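Local coordinates for hypothetical protein (Parabacteroides merdae, PDB 4OO3) that is of unknown function but is probably an oxidoreductase that uses a nicotinamide cofactor bound by its Rossmann domain, at residues V320-S324 with K325-V329; S432-D435 with M436-K440; D271-K274 with K275-E278. One frame throughout, in Å; residues are numbered along the deposited sequence.

All three contacts are local, each within one continuous run of chain in the C-terminal oxidoreductase domain, yet they sit in unlike places. Interaction 1 closes a hairpin inside the mixed sheet, with M321 and L328 buried under helices and K322 and D327 on the other, more open face. Interaction 2 is the last part of the helix 419-439, with A433, L434 and A437 buried and D435 and K438 exposed. Interaction 3 is a surface turn in the loop before strand 282-294. Interaction 1 rests on paired strand bonds, interaction 2 on i to i+4 helical bonds, and interaction 3 on i to i+3 turn bonds, with a salt bridge between the neighbours K275 and D276.

Interaction 1. Residues V320-S324 with K325-V329; sequences VMKGS and KADLV
M321 and L328 form the hydrogen-bonded pair of a tight antiparallel beta hairpin: M321 N gives its hydrogen to L328 O at 3.1 Å, and L328 N returns one to M321 O at 3.0 Å. Their side chains share the buried face, where they cross at an angle, M321 CG 3.9 Å from L328 CB, and both residues reach helices 155-164 and 167-170. M321 CG sits between its backbone N and carbonyl carbon (chi1 50°), which sets it against L328 CB.

The other face is looser. V320 CG1 lies beside V329 CG2 at 4.1 Å, the two valines pointing the same way, while the aliphatic part of K322 runs alongside the D327 carboxylate, its CG 3.2 Å from OD1. The lysine amine does not close an ion pair there: K322 NZ stays 6.0 Å from D327 OD1 and turns outward to weak partners at E180 and P181. Replacing K322 with an alanine would probably uncover one flank of the D327 carboxylate and leave the E180 side without its weak positive partner.

At the turn, G323 N reaches A326 O from above the carbonyl plane, and S324 OG is held by the backbone of E172. A water donates to both G323 O and D327 OD1, the latter at 2.6 Å. The chemistry implies a carboxylate bound to the turn through solvent, with lysine methylenes rather than its charge against it.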
loop_
_atom_site.group_PDB
_atom_site.type_symbol
_atom_site.label_atom_id
_atom_site.label_comp_id
_atom_site.label_asym_id
_atom_site.label_seq_id
_atom_site.Cartn_x
_atom_site.Cartn_y
_atom_site.Cartn_z
ATOM N N VAL A 320 -13.502 11.504 -1.167
ATOM C CA VAL A 320 -13.847 12.754 -1.825
ATOM C C VAL A 320 -12.588 13.592 -1.952
ATOM O O VAL A 320 -11.768 13.626 -1.035
ATOM C CB VAL A 320 -14.857 13.579 -1.007
ATOM C CG1 VAL A 320 -15.457 14.683 -1.864
ATOM C CG2 VAL A 320 -15.948 12.691 -0.445
HETATM N N MSE A 321 -12.439 14.264 -3.085
HETATM C CA MSE A 321 -11.442 15.327 -3.206
HETATM C C MSE A 321 -12.169 16.499 -3.805
HETATM O O MSE A 321 -12.752 16.405 -4.884
HETATM C CB MSE A 321 -10.158 14.911 -3.925
HETATM C CG MSE A 321 -10.311 14.217 -5.265
HETATM SE SE MSE A 321 -8.506 13.703 -5.902
HETATM C CE MSE A 321 -7.807 15.492 -6.308
ATOM N N LYS A 322 -12.153 17.610 -3.074
ATOM C CA LYS A 322 -13.022 18.739 -3.358
ATOM C C LYS A 322 -12.278 19.809 -4.128
ATOM O O LYS A 322 -11.281 20.341 -3.655
ATOM C CB LYS A 322 -13.593 19.306 -2.052
ATOM C CG LYS A 322 -14.440 18.293 -1.293
ATOM C CD LYS A 322 -15.439 18.947 -0.357
ATOM C CE LYS A 322 -14.732 19.639 0.790
ATOM N NZ LYS A 322 -15.576 19.730 2.016
ATOM N N GLY A 323 -12.758 20.090 -5.337
ATOM C CA GLY A 323 -12.213 21.160 -6.170
ATOM C C GLY A 323 -13.193 22.311 -6.209
ATOM O O GLY A 323 -14.367 22.136 -5.883
ATOM N N SER A 324 -12.718 23.488 -6.609
ATOM C CA SER A 324 -13.560 24.690 -6.658
ATOM C C SER A 324 -14.753 24.553 -7.619
ATOM O O SER A 324 -15.771 25.224 -7.442
ATOM C CB SER A 324 -12.724 25.929 -7.003
ATOM O OG SER A 324 -12.159 25.824 -8.297
ATOM N N LYS A 325 -14.632 23.682 -8.621
ATOM C CA LYS A 325 -15.740 23.412 -9.546
ATOM C C LYS A 325 -16.502 22.134 -9.225
ATOM O O LYS A 325 -17.715 22.066 -9.431
ATOM C CB LYS A 325 -15.237 23.325 -10.983
ATOM C CG LYS A 325 -14.746 24.639 -11.557
ATOM C CD LYS A 325 -14.529 24.505 -13.055
ATOM C CE LYS A 325 -13.687 25.638 -13.611
ATOM N NZ LYS A 325 -14.405 26.934 -13.536
ATOM N N ALA A 326 -15.802 21.115 -8.735
ATOM C CA ALA A 326 -16.422 19.808 -8.558
ATOM C C ALA A 326 -15.728 18.938 -7.528
ATOM O O ALA A 326 -14.520 19.054 -7.319
ATOM C CB ALA A 326 -16.467 19.079 -9.894
ATOM N N ASP A 327 -16.523 18.071 -6.899
ATOM C CA ASP A 327 -16.032 16.975 -6.070
ATOM C C ASP A 327 -15.849 15.727 -6.933
ATOM O O ASP A 327 -16.748 15.350 -7.690
ATOM C CB ASP A 327 -17.028 16.644 -4.951
ATOM C CG ASP A 327 -17.229 17.789 -3.974
ATOM O OD1 ASP A 327 -16.353 18.670 -3.881
ATOM O OD2 ASP A 327 -18.278 17.808 -3.292
ATOM N N LEU A 328 -14.685 15.095 -6.814
ATOM C CA LEU A 328 -14.446 13.777 -7.409
ATOM C C LEU A 328 -14.629 12.727 -6.318
ATOM O O LEU A 328 -13.967 12.782 -5.286
ATOM C CB LEU A 328 -13.038 13.687 -7.990
ATOM C CG LEU A 328 -12.690 14.751 -9.022
ATOM C CD1 LEU A 328 -11.222 14.635 -9.402
ATOM C CD2 LEU A 328 -13.588 14.630 -10.241
ATOM N N VAL A 329 -15.514 11.769 -6.561
ATOM C CA VAL A 329 -16.005 10.880 -5.509
ATOM C C VAL A 329 -15.860 9.425 -5.929
ATOM O O VAL A 329 -16.288 9.047 -7.018
ATOM C CB VAL A 329 -17.496 11.172 -5.198
ATOM C CG1 VAL A 329 -18.074 10.159 -4.206
ATOM C CG2 VAL A 329 -17.655 12.590 -4.671
HETATM O O HOH W 1 -15.931 21.262 -3.793
#

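Interaction 2. Residues S432-D435 with M436-K440; sequences SALD and MAKAK
L434 and K438 come together through different first torsions. L434 carries CG opposite its backbone N (chi1 179°), which starts the branch back beside its own carbonyl carbon; K438 has CG opposite its carbonyl carbon (chi1 -78°) and runs extended beyond it. The two chains therefore lie side by side, pointing the same way, and L434 CD1 meets K438 CE at 4.1 Å. Nearer the backbone, K438 CB and CG both rest on L434 O, each at 3.3 Å, so the lysine's first methylenes cover the carbonyl that its own amide binds. At the far end, K438 NZ makes a long, weak ion pair with E214 of the loop that also packs on L434.

This is the i to i+4 pattern of an alpha-helix, here the last turns of helix 419-439. M436 N bonds to S432 O and A437 N to A433 O, the latter short at 2.7 Å; K438 N follows to L434 O at 2.9 Å, bent to 142° at the hydrogen. The next bond, A439 N to D435 O, is weak and poorly aligned, and A439 N also donates to M436 O at 3.1 Å, a shift from four-residue to three-residue spacing.

The helix has a buried and an open side. A433 and S432 touch L245 of strand 243-255, and A437 and K438 both touch R250 of the same strand. A437 CB also sits 3.2 Å from A433 O. D435 is exposed, its OD2 hydrogen-bonded to S125 OG. At the end of this run, K440 NZ makes a salt bridge with D247 and a hydrogen bond with N249, both on strand 243-255.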
loop_
_atom_site.group_PDB
_atom_site.type_symbol
_atom_site.label_atom_id
_atom_site.label_comp_id
_atom_site.label_asym_id
_atom_site.label_seq_id
_atom_site.Cartn_x
_atom_site.Cartn_y
_atom_site.Cartn_z
ATOM N N SER A 432 3.886 9.968 13.006
ATOM C CA SER A 432 3.515 11.118 13.840
ATOM C C SER A 432 2.089 11.002 14.371
ATOM O O SER A 432 1.807 11.400 15.502
ATOM C CB SER A 432 3.655 12.428 13.060
ATOM O OG SER A 432 5.013 12.688 12.761
ATOM N N ALA A 433 1.195 10.462 13.548
ATOM C CA ALA A 433 -0.196 10.266 13.940
ATOM C C ALA A 433 -0.307 9.225 15.051
ATOM O O ALA A 433 -1.122 9.371 15.965
ATOM C CB ALA A 433 -1.034 9.859 12.735
ATOM N N LEU A 434 0.514 8.179 14.982
ATOM C CA LEU A 434 0.525 7.170 16.040
ATOM C C LEU A 434 0.829 7.806 17.389
ATOM O O LEU A 434 0.168 7.517 18.374
ATOM C CB LEU A 434 1.541 6.066 15.743
ATOM C CG LEU A 434 1.658 4.957 16.792
ATOM C CD1 LEU A 434 0.337 4.218 16.954
ATOM C CD2 LEU A 434 2.774 3.997 16.426
ATOM N N ASP A 435 1.836 8.671 17.421
ATOM C CA ASP A 435 2.221 9.385 18.647
ATOM C C ASP A 435 1.117 10.311 19.162
ATOM O O ASP A 435 0.820 10.322 20.355
ATOM C CB ASP A 435 3.509 10.185 18.414
ATOM C CG ASP A 435 4.737 9.295 18.284
ATOM O OD1 ASP A 435 4.662 8.102 18.655
ATOM O OD2 ASP A 435 5.785 9.788 17.814
HETATM N N MSE A 436 0.519 11.084 18.261
HETATM C CA MSE A 436 -0.599 11.968 18.607
HETATM C C MSE A 436 -1.750 11.151 19.135
HETATM O O MSE A 436 -2.321 11.477 20.176
HETATM C CB MSE A 436 -1.021 12.759 17.365
HETATM C CG MSE A 436 -2.324 13.524 17.580
HETATM SE SE MSE A 436 -2.528 14.869 16.159
HETATM C CE MSE A 436 -1.202 16.145 16.857
ATOM N N ALA A 437 -2.089 10.073 18.432
ATOM C CA ALA A 437 -3.173 9.187 18.849
ATOM C C ALA A 437 -2.918 8.598 20.231
ATOM O O ALA A 437 -3.842 8.446 21.022
ATOM C CB ALA A 437 -3.366 8.074 17.831
ATOM N N LYS A 438 -1.660 8.284 20.517
ATOM C CA LYS A 438 -1.275 7.694 21.801
ATOM C C LYS A 438 -1.177 8.700 22.942
ATOM O O LYS A 438 -1.169 8.306 24.103
ATOM C CB LYS A 438 0.058 6.944 21.671
ATOM C CG LYS A 438 -0.085 5.579 21.023
ATOM C CD LYS A 438 1.166 4.740 21.192
ATOM C CE LYS A 438 0.872 3.283 20.885
ATOM N NZ LYS A 438 2.087 2.441 21.049
ATOM N N ALA A 439 -1.080 9.986 22.613
ATOM C CA ALA A 439 -0.988 11.046 23.619
ATOM C C ALA A 439 -2.359 11.425 24.199
ATOM O O ALA A 439 -2.435 12.101 25.222
ATOM C CB ALA A 439 -0.304 12.269 23.026
ATOM N N LYS A 440 -3.435 10.992 23.545
ATOM C CA LYS A 440 -4.789 11.196 24.061
ATOM C C LYS A 440 -5.162 10.223 25.182
ATOM O O LYS A 440 -6.087 10.495 25.944
ATOM C CB LYS A 440 -5.812 11.023 22.943
ATOM C CG LYS A 440 -5.735 12.046 21.831
ATOM C CD LYS A 440 -6.949 11.901 20.939
ATOM C CE LYS A 440 -7.011 12.994 19.899
ATOM N NZ LYS A 440 -8.240 12.861 19.077
#

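Interaction 3. Residues D271-K274 with K275-E278; sequences DFLK and KDVE
L273 O takes the amide hydrogen of D276 at 2.8 Å, one of a run of overlapping i to i+3 turns that continues from the 3-10 segment 271-273, in the loop between helix 257-264 and strand 282-294. The amide approaches from well above the carbonyl plane, 43° out of it and so not on a lone pair. One residue on, V277 N reaches K274 O in a weak bond of 3.3 Å. V277 points back over the turn, with CG2 3.6 Å from L273 O and 4.0 Å from K274 CA.

Around this backbone core the K275 side chain folds back. Its CG sits between the backbone N and the carbonyl carbon (chi1 62°), and this brings the methylenes over the preceding turn, CE lying 3.4 Å from F272 O. The bend at chi4 (53°) then carries the amine to the next residue, where K275 NZ makes a salt bridge with D276 OD2.

Farther out, K275 NZ has a second carboxylate partner in D208, which also touches F272 and L273, so the lysine joins this turn to the segment leading into helix 209-212. D276 is positioned in turn by backbone bonding to K283 at the start of strand 282-294. A water spans the turn, donating to D271 O and accepting the hydrogen of K275 N at 2.8 Å.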
loop_
_atom_site.group_PDB
_atom_site.type_symbol
_atom_site.label_atom_id
_atom_site.label_comp_id
_atom_site.label_asym_id
_atom_site.label_seq_id
_atom_site.Cartn_x
_atom_site.Cartn_y
_atom_site.Cartn_z
ATOM N N ASP A 271 1.525 -16.699 23.549
ATOM C CA ASP A 271 2.013 -16.077 24.765
ATOM C C ASP A 271 2.234 -14.572 24.614
ATOM O O ASP A 271 1.906 -13.792 25.511
ATOM C CB ASP A 271 3.324 -16.743 25.159
ATOM C CG ASP A 271 3.704 -16.460 26.576
ATOM O OD1 ASP A 271 2.902 -16.783 27.479
ATOM O OD2 ASP A 271 4.811 -15.924 26.784
ATOM N N PHE A 272 2.785 -14.182 23.469
ATOM C CA PHE A 272 3.131 -12.787 23.195
ATOM C C PHE A 272 1.932 -11.872 22.914
ATOM O O PHE A 272 2.111 -10.668 22.743
ATOM C CB PHE A 272 4.123 -12.710 22.025
ATOM C CG PHE A 272 3.566 -13.200 20.716
ATOM C CD1 PHE A 272 2.914 -12.327 19.854
ATOM C CD2 PHE A 272 3.702 -14.533 20.340
ATOM C CE1 PHE A 272 2.399 -12.774 18.651
ATOM C CE2 PHE A 272 3.188 -14.985 19.135
ATOM C CZ PHE A 272 2.536 -14.104 18.289
ATOM N N LEU A 273 0.727 -12.438 22.853
ATOM C CA LEU A 273 -0.497 -11.661 22.632
ATOM C C LEU A 273 -1.291 -11.404 23.913
ATOM O O LEU A 273 -2.234 -10.622 23.901
ATOM C CB LEU A 273 -1.399 -12.372 21.616
ATOM C CG LEU A 273 -1.011 -12.253 20.140
ATOM C CD1 LEU A 273 -1.959 -13.083 19.290
ATOM C CD2 LEU A 273 -1.016 -10.804 19.672
ATOM N N LYS A 274 -0.897 -12.048 25.010
ATOM C CA LYS A 274 -1.654 -11.988 26.263
ATOM C C LYS A 274 -1.735 -10.590 26.866
ATOM O O LYS A 274 -2.665 -10.296 27.616
ATOM C CB LYS A 274 -1.095 -12.981 27.295
ATOM C CG LYS A 274 -1.569 -14.415 27.074
ATOM C CD LYS A 274 -1.965 -15.099 28.376
ATOM C CE LYS A 274 -3.026 -16.169 28.156
ATOM N NZ LYS A 274 -2.583 -17.242 27.221
ATOM N N LYS A 275 -0.771 -9.734 26.541
ATOM C CA LYS A 275 -0.854 -8.312 26.901
ATOM C C LYS A 275 -2.111 -7.626 26.340
ATOM O O LYS A 275 -2.600 -6.665 26.926
ATOM C CB LYS A 275 0.393 -7.560 26.427
ATOM C CG LYS A 275 0.606 -7.561 24.915
ATOM C CD LYS A 275 1.932 -6.921 24.546
ATOM C CE LYS A 275 2.334 -7.259 23.122
ATOM N NZ LYS A 275 1.278 -6.955 22.110
ATOM N N ASP A 276 -2.619 -8.130 25.214
ATOM C CA ASP A 276 -3.781 -7.552 24.526
ATOM C C ASP A 276 -5.100 -8.287 24.793
ATOM O O ASP A 276 -6.150 -7.849 24.331
ATOM C CB ASP A 276 -3.520 -7.535 23.018
ATOM C CG ASP A 276 -2.311 -6.707 22.649
ATOM O OD1 ASP A 276 -2.178 -5.595 23.195
ATOM O OD2 ASP A 276 -1.493 -7.168 21.820
ATOM N N VAL A 277 -5.046 -9.397 25.522
ATOM C CA VAL A 277 -6.250 -10.160 25.863
ATOM C C VAL A 277 -6.865 -9.628 27.159
ATOM O O VAL A 277 -6.137 -9.248 28.075
ATOM C CB VAL A 277 -5.924 -11.660 26.019
ATOM C CG1 VAL A 277 -7.169 -12.453 26.396
ATOM C CG2 VAL A 277 -5.312 -12.203 24.738
ATOM N N GLU A 278 -8.199 -9.603 27.228
ATOM C CA GLU A 278 -8.927 -9.172 28.430
ATOM C C GLU A 278 -9.662 -10.344 29.103
ATOM O O GLU A 278 -9.061 -11.077 29.894
ATOM C CB GLU A 278 -9.890 -8.032 28.094
ATOM C CG GLU A 278 -9.190 -6.718 27.761
ATOM C CD GLU A 278 -10.007 -5.491 28.141
ATOM O OE1 GLU A 278 -10.565 -5.465 29.260
ATOM O OE2 GLU A 278 -10.077 -4.544 27.327
HETATM O O HOH W 2 1.759 -10.754 25.874
#